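Local coordinates for protein ubiquitin-conjugating enzyme E2-21 kDa (Pichia angusta, PDB 5NL8) that probably accepts activated ubiquitin as a thioester and passes it to other proteins, including the import receptor PEX5, in peroxisome biogenesis, at residues 107-112 against 176-181; 21-24 against 28-31. One frame throughout, in Å; residues are numbered along the deposited sequence.

Contact 1: 107-112 against 176-181; sequences KMPHPN and HYYIAK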
ATOM      1  N   LYS A 107      -2.098   9.489  -5.129  1.00 31.80           N
ATOM      2  CA  LYS A 107      -3.393   9.687  -4.484  1.00 28.93           C
ATOM      3  C   LYS A 107      -4.061   8.320  -4.349  1.00 33.73           C
ATOM      4  O   LYS A 107      -4.028   7.526  -5.285  1.00 38.13           O
ATOM      5  CB  LYS A 107      -4.278  10.645  -5.288  1.00 31.51           C
ATOM      6  CG  LYS A 107      -3.784  12.087  -5.364  1.00 40.62           C
ATOM      7  CD  LYS A 107      -4.033  12.849  -4.067  1.00 36.30           C
ATOM      8  CE  LYS A 107      -3.746  14.335  -4.245  1.00 39.77           C
ATOM      9  NZ  LYS A 107      -3.891  15.103  -2.972  1.00 29.33           N
ATOM     10  N   MET A 108      -4.648   8.033  -3.188  1.00 26.35           N
ATOM     11  CA  MET A 108      -5.313   6.746  -2.987  1.00 27.12           C
ATOM     12  C   MET A 108      -6.772   6.920  -2.567  1.00 34.83           C
ATOM     13  O   MET A 108      -7.071   7.116  -1.389  1.00 35.09           O
ATOM     14  CB  MET A 108      -4.559   5.904  -1.948  1.00 26.78           C
ATOM     15  CG  MET A 108      -5.302   4.645  -1.474  1.00 26.10           C
ATOM     16  SD  MET A 108      -6.005   3.630  -2.793  1.00 34.51           S
ATOM     17  CE  MET A 108      -4.516   2.918  -3.477  1.00 33.32           C
ATOM     18  N   PRO A 109      -7.690   6.857  -3.544  1.00 34.85           N
ATOM     19  CA  PRO A 109      -9.130   6.890  -3.273  1.00 28.23           C
ATOM     20  C   PRO A 109      -9.671   5.497  -2.963  1.00 34.33           C
ATOM     21  O   PRO A 109      -9.758   4.639  -3.845  1.00 38.90           O
ATOM     22  CB  PRO A 109      -9.715   7.442  -4.572  1.00 24.03           C
ATOM     23  CG  PRO A 109      -8.769   6.987  -5.620  1.00 33.33           C
ATOM     24  CD  PRO A 109      -7.402   6.894  -4.989  1.00 28.63           C
ATOM     25  N   HIS A 110     -10.033   5.281  -1.706  1.00 30.06           N
ATOM     26  CA  HIS A 110     -10.444   3.965  -1.248  1.00 30.88           C
ATOM     27  C   HIS A 110     -11.277   4.110   0.016  1.00 33.04           C
ATOM     28  O   HIS A 110     -10.974   4.947   0.865  1.00 32.08           O
ATOM     29  CB  HIS A 110      -9.215   3.082  -0.995  1.00 23.97           C
ATOM     30  CG  HIS A 110      -9.541   1.660  -0.664  1.00 32.69           C
ATOM     31  ND1 HIS A 110      -9.988   1.267   0.581  1.00 31.11           N
ATOM     32  CD2 HIS A 110      -9.472   0.530  -1.410  1.00 27.30           C
ATOM     33  CE1 HIS A 110     -10.186  -0.040   0.582  1.00 34.47           C
ATOM     34  NE2 HIS A 110      -9.878  -0.510  -0.611  1.00 30.73           N
ATOM     35  N   PRO A 111     -12.343   3.308   0.133  1.00 28.42           N
ATOM     36  CA  PRO A 111     -13.249   3.326   1.286  1.00 34.52           C
ATOM     37  C   PRO A 111     -12.550   3.261   2.649  1.00 34.00           C
ATOM     38  O   PRO A 111     -13.038   3.882   3.595  1.00 32.77           O
ATOM     39  CB  PRO A 111     -14.106   2.082   1.060  1.00 31.88           C
ATOM     40  CG  PRO A 111     -14.191   1.979  -0.428  1.00 28.72           C
ATOM     41  CD  PRO A 111     -12.841   2.425  -0.939  1.00 36.82           C
ATOM     42  N   ASN A 112     -11.430   2.548   2.747  1.00 25.60           N
ATOM     43  CA  ASN A 112     -10.757   2.369   4.034  1.00 34.14           C
ATOM     44  C   ASN A 112      -9.469   3.187   4.179  1.00 36.48           C
ATOM     45  O   ASN A 112      -8.607   2.859   4.995  1.00 34.15           O
ATOM     46  CB  ASN A 112     -10.443   0.887   4.260  1.00 33.41           C
ATOM     47  CG  ASN A 112     -11.677   0.005   4.172  1.00 38.73           C
ATOM     48  OD1 ASN A 112     -11.842  -0.757   3.218  1.00 39.29           O
ATOM     49  ND2 ASN A 112     -12.543   0.093   5.174  1.00 39.50           N
ATOM     50  N   HIS A 176      -9.655   5.261 -11.839  1.00 29.65           N
ATOM     51  CA  HIS A 176      -8.984   5.479 -13.120  1.00 39.60           C
ATOM     52  C   HIS A 176      -8.566   6.940 -13.295  1.00 41.78           C
ATOM     53  O   HIS A 176      -7.468   7.224 -13.781  1.00 42.89           O
ATOM     54  CB  HIS A 176      -9.885   5.051 -14.287  1.00 41.83           C
ATOM     55  CG  HIS A 176     -10.002   3.569 -14.453  1.00 56.45           C
ATOM     56  ND1 HIS A 176     -10.938   2.983 -15.286  1.00 63.48           N
ATOM     57  CD2 HIS A 176      -9.306   2.548 -13.901  1.00 58.86           C
ATOM     58  CE1 HIS A 176     -10.809   1.671 -15.234  1.00 62.53           C
ATOM     59  NE2 HIS A 176      -9.826   1.379 -14.401  1.00 55.46           N
ATOM     60  N   TYR A 177      -9.441   7.860 -12.897  1.00 32.27           N
ATOM     61  CA  TYR A 177      -9.136   9.288 -12.984  1.00 32.87           C
ATOM     62  C   TYR A 177      -7.901   9.652 -12.169  1.00 35.53           C
ATOM     63  O   TYR A 177      -6.979  10.310 -12.672  1.00 42.94           O
ATOM     64  CB  TYR A 177     -10.325  10.127 -12.518  1.00 44.01           C
ATOM     65  CG  TYR A 177     -10.030  11.612 -12.423  1.00 43.95           C
ATOM     66  CD1 TYR A 177      -9.922  12.396 -13.567  1.00 50.42           C
ATOM     67  CD2 TYR A 177      -9.865  12.231 -11.188  1.00 42.92           C
ATOM     68  CE1 TYR A 177      -9.657  13.755 -13.485  1.00 50.61           C
ATOM     69  CE2 TYR A 177      -9.599  13.591 -11.097  1.00 49.16           C
ATOM     70  CZ  TYR A 177      -9.496  14.346 -12.249  1.00 55.78           C
ATOM     71  OH  TYR A 177      -9.232  15.694 -12.165  1.00 66.72           O
ATOM     72  N   TYR A 178      -7.872   9.229 -10.910  1.00 35.54           N
ATOM     73  CA  TYR A 178      -6.725   9.588 -10.079  1.00 34.16           C
ATOM     74  C   TYR A 178      -5.442   8.898 -10.555  1.00 37.14           C
ATOM     75  O   TYR A 178      -4.368   9.495 -10.510  1.00 34.00           O
ATOM     76  CB  TYR A 178      -7.010   9.286  -8.606  1.00 29.83           C
ATOM     77  CG  TYR A 178      -7.891  10.347  -7.984  1.00 32.30           C
ATOM     78  CD1 TYR A 178      -7.346  11.522  -7.479  1.00 31.74           C
ATOM     79  CD2 TYR A 178      -9.273  10.190  -7.935  1.00 32.82           C
ATOM     80  CE1 TYR A 178      -8.152  12.506  -6.929  1.00 32.86           C
ATOM     81  CE2 TYR A 178     -10.084  11.167  -7.386  1.00 31.33           C
ATOM     82  CZ  TYR A 178      -9.518  12.322  -6.886  1.00 30.15           C
ATOM     83  OH  TYR A 178     -10.327  13.288  -6.341  1.00 40.86           O
ATOM     84  N   ILE A 179      -5.554   7.664 -11.043  1.00 32.80           N
ATOM     85  CA  ILE A 179      -4.397   6.972 -11.613  1.00 28.55           C
ATOM     86  C   ILE A 179      -3.840   7.728 -12.824  1.00 36.09           C
ATOM     87  O   ILE A 179      -2.631   7.896 -12.972  1.00 35.89           O
ATOM     88  CB  ILE A 179      -4.746   5.529 -12.042  1.00 36.73           C
ATOM     89  CG1 ILE A 179      -4.992   4.650 -10.817  1.00 28.71           C
ATOM     90  CG2 ILE A 179      -3.629   4.926 -12.885  1.00 36.94           C
ATOM     91  CD1 ILE A 179      -5.322   3.220 -11.160  1.00 33.55           C
ATOM     92  N   ALA A 180      -4.735   8.199 -13.681  1.00 39.08           N
ATOM     93  CA  ALA A 180      -4.327   8.851 -14.917  1.00 42.19           C
ATOM     94  C   ALA A 180      -3.784  10.262 -14.694  1.00 48.88           C
ATOM     95  O   ALA A 180      -2.930  10.725 -15.450  1.00 41.11           O
ATOM     96  CB  ALA A 180      -5.488   8.888 -15.891  1.00 44.51           C
ATOM     97  N   LYS A 181      -4.270  10.949 -13.664  1.00 43.51           N
ATOM     98  CA  LYS A 181      -3.912  12.357 -13.504  1.00 39.46           C
ATOM     99  C   LYS A 181      -2.861  12.660 -12.434  1.00 42.97           C
ATOM    100  O   LYS A 181      -2.189  13.692 -12.502  1.00 42.47           O
ATOM    101  CB  LYS A 181      -5.169  13.178 -13.215  1.00 44.06           C
ATOM    102  CG  LYS A 181      -5.898  13.618 -14.470  1.00 70.41           C
ATOM    103  CD  LYS A 181      -4.931  14.281 -15.442  1.00 74.05           C
ATOM    104  CE  LYS A 181      -5.661  14.990 -16.567  1.00 73.96           C
ATOM    105  NZ  LYS A 181      -4.707  15.620 -17.522  1.00 75.29           N
TER
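The Y178 ring, carried by helix 168-181, rests against K107 and P109 in the loop that leads into the HPN motif of the ubiquitin-conjugating (UBC) fold, here H110-P111-N112. Across the contact the interaction is apolar, and small in extent at 145 Å² of buried surface. The two CD atoms of the tyrosine share the work: CD1 lies 3.9 Å from CB of K107, and CD2 4.0 Å from CG of P109. Both partners therefore meet the root of the ring, at an oblique approach. CB of Y178 points toward the loop, and chi1 (-78°), with CG beside the backbone N, sets the ring between K107 and P109. Around this pair the ring has further aromatic company, F115 meeting it edge-to-face and Y182 with its plane at a shallow angle.

The lysine shows how one side chain can serve two ends. Its CB and CG run slantwise across the tyrosine at CD1, a bend at chi2 redirects the chain, and the extended remainder carries NZ to the carbonyl O of F85. Its backbone O, in turn, accepts from NE1 of W63.

Polar bonds hold the motif beyond the tyrosine. NE2 of H110 binds O of L145, ND2 of N112 is bonded to the carbonyls of E150 and S153, and a backbone bond links N112 with C121, the predicted thioester cysteine. CD of P111 lies 3.3 Å above the H110 ring plane, offset toward the rim. From within the motif, N of N112 donates to ND1 of H110 at 2.9 Å, nearly straight at 168°, with the donor N tilted 18° out of the imidazole plane.

Contact 2: 21-24 against 28-31; sequences LTEK and IHDT
H29 turns the edge of its imidazole toward the backbone of 21-24, presenting it to a row of carbonyls. NE2 donates to O of E23, but the modelled separation of 2.3 Å is very short and the bond bent, so its detailed geometry is doubtful. Beside it, CE1 lies 3.2 Å from O of L21, which is close to the ring plane. The imidazole gets there because its CG stands beside the backbone N (chi1 -74°), with CB already aimed at the opposite segment.

The chain changes course here: helix 6-21 ends, and T22 is the centre of an inverse gamma turn, with a weak bond of 2.8 Å from N of E23 to O of L21. In the UBC fold this is the connection from the N-terminal helix to the first strand, 33-38.

Apolar contact is looser. CD2 of L21 approaches CG2 of I28 at 4.4 Å, while I28 also touches Q136 on helix 135-147.

The remaining polar bonds are local. OE2 of E23 is held by N of R25, and O of I28 takes two donors from T31: its N at 3.1 Å and its OG1, in a short bond with the hydroxyl tilted 18° from the carbonyl plane.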
ATOM      1  N   LEU A  21      12.141 -11.581  -3.967  1.00 61.79           N
ATOM      2  CA  LEU A  21      12.003 -10.503  -4.945  1.00 64.70           C
ATOM      3  C   LEU A  21      13.006 -10.567  -6.106  1.00 79.01           C
ATOM      4  O   LEU A  21      12.630 -10.378  -7.256  1.00 76.54           O
ATOM      5  CB  LEU A  21      12.118  -9.146  -4.249  1.00 49.54           C
ATOM      6  CG  LEU A  21      10.838  -8.618  -3.596  1.00 55.66           C
ATOM      7  CD1 LEU A  21      11.111  -7.301  -2.887  1.00 54.56           C
ATOM      8  CD2 LEU A  21       9.726  -8.459  -4.627  1.00 41.18           C
ATOM      9  N   THR A  22      14.275 -10.817  -5.807  1.00 96.00           N
ATOM     10  CA  THR A  22      15.315 -10.806  -6.833  1.00100.22           C
ATOM     11  C   THR A  22      15.361 -12.112  -7.598  1.00102.84           C
ATOM     12  O   THR A  22      16.358 -12.841  -7.519  1.00103.16           O
ATOM     13  CB  THR A  22      16.703 -10.561  -6.225  1.00 97.97           C
ATOM     14  OG1 THR A  22      16.858 -11.390  -5.067  1.00103.66           O
ATOM     15  CG2 THR A  22      16.871  -9.103  -5.811  1.00 88.19           C
ATOM     16  N   GLU A  23      14.315 -12.368  -8.379  1.00104.03           N
ATOM     17  CA  GLU A  23      14.079 -13.696  -8.913  1.00102.71           C
ATOM     18  C   GLU A  23      12.823 -13.591  -9.779  1.00113.96           C
ATOM     19  O   GLU A  23      11.884 -12.881  -9.418  1.00129.70           O
ATOM     20  CB  GLU A  23      13.931 -14.678  -7.749  1.00 95.08           C
ATOM     21  CG  GLU A  23      13.706 -16.098  -8.060  1.00105.78           C
ATOM     22  CD  GLU A  23      12.403 -16.361  -8.715  1.00123.82           C
ATOM     23  OE1 GLU A  23      11.426 -15.748  -8.263  1.00129.85           O
ATOM     24  OE2 GLU A  23      12.375 -17.102  -9.718  1.00130.52           O
ATOM     25  N   LYS A  24      12.796 -14.295 -10.909  1.00109.98           N
ATOM     26  CA  LYS A  24      11.770 -14.046 -11.925  1.00112.94           C
ATOM     27  C   LYS A  24      10.447 -14.710 -11.561  1.00118.81           C
ATOM     28  O   LYS A  24       9.406 -14.099 -11.714  1.00122.13           O
ATOM     29  CB  LYS A  24      12.236 -14.523 -13.304  1.00113.29           C
ATOM     30  CG  LYS A  24      11.147 -14.521 -14.409  1.00121.75           C
ATOM     31  CD  LYS A  24      10.213 -13.287 -14.414  1.00120.15           C
ATOM     32  CE  LYS A  24       9.458 -13.084 -15.734  1.00120.19           C
ATOM     33  NZ  LYS A  24       8.577 -11.863 -15.701  1.00113.08           N
ATOM     34  N   ILE A  28       5.767 -14.785  -4.892  1.00 65.75           N
ATOM     35  CA  ILE A  28       5.570 -13.434  -4.365  1.00 66.97           C
ATOM     36  C   ILE A  28       5.248 -12.385  -5.442  1.00 67.96           C
ATOM     37  O   ILE A  28       4.613 -11.371  -5.152  1.00 64.90           O
ATOM     38  CB  ILE A  28       6.814 -12.955  -3.566  1.00 60.85           C
ATOM     39  CG1 ILE A  28       6.430 -11.813  -2.619  1.00 58.49           C
ATOM     40  CG2 ILE A  28       7.945 -12.528  -4.502  1.00 53.47           C
ATOM     41  CD1 ILE A  28       7.558 -11.332  -1.737  1.00 51.52           C
ATOM     42  N   HIS A  29       5.658 -12.637  -6.682  1.00 76.75           N
ATOM     43  CA  HIS A  29       5.444 -11.672  -7.758  1.00 74.95           C
ATOM     44  C   HIS A  29       3.972 -11.516  -8.132  1.00 80.26           C
ATOM     45  O   HIS A  29       3.573 -10.493  -8.699  1.00 84.80           O
ATOM     46  CB  HIS A  29       6.252 -12.061  -8.996  1.00 84.53           C
ATOM     47  CG  HIS A  29       7.718 -11.813  -8.857  1.00 89.87           C
ATOM     48  ND1 HIS A  29       8.252 -11.060  -7.831  1.00 84.71           N
ATOM     49  CD2 HIS A  29       8.763 -12.210  -9.615  1.00 94.51           C
ATOM     50  CE1 HIS A  29       9.561 -11.010  -7.963  1.00 85.87           C
ATOM     51  NE2 HIS A  29       9.901 -11.700  -9.039  1.00 92.11           N
ATOM     52  N   ASP A  30       3.165 -12.523  -7.813  1.00 70.35           N
ATOM     53  CA  ASP A  30       1.748 -12.447  -8.130  1.00 67.26           C
ATOM     54  C   ASP A  30       0.927 -12.028  -6.909  1.00 65.51           C
ATOM     55  O   ASP A  30      -0.302 -11.922  -6.985  1.00 63.01           O
ATOM     56  CB  ASP A  30       1.244 -13.778  -8.681  1.00 79.65           C
ATOM     57  CG  ASP A  30       2.056 -14.268  -9.870  1.00 87.39           C
ATOM     58  OD1 ASP A  30       2.248 -13.479 -10.813  1.00 82.88           O
ATOM     59  OD2 ASP A  30       2.480 -15.446  -9.877  1.00 89.42           O
ATOM     60  N   THR A  31       1.614 -11.757  -5.801  1.00 56.26           N
ATOM     61  CA  THR A  31       0.962 -11.244  -4.604  1.00 46.93           C
ATOM     62  C   THR A  31       0.813  -9.727  -4.677  1.00 41.90           C
ATOM     63  O   THR A  31      -0.066  -9.156  -4.037  1.00 47.63           O
ATOM     64  CB  THR A  31       1.741 -11.603  -3.331  1.00 53.70           C
ATOM     65  OG1 THR A  31       2.964 -10.858  -3.284  1.00 54.03           O
ATOM     66  CG2 THR A  31       2.046 -13.094  -3.281  1.00 57.55           C
TER

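Contacts 1 and 2 show how separate parts of a compact enzyme can share one scaffold without touching. Their centres are 25 Å apart and their nearest atoms about 13 Å. They follow in series along the chain, contact 2 closing before contact 1 opens. Helix 135-147 spans the gap: in its first half Q136 and V140 meet the 28-31 segment, and near its end L145 and L146 meet the loop 107-112. Neither contact is at the predicted thioester site. Of the four segments, only 107-112 reaches it, through its N112 end, away from the touching residues K107 and P109, whereas contact 2 belongs to the surface link after the first helix.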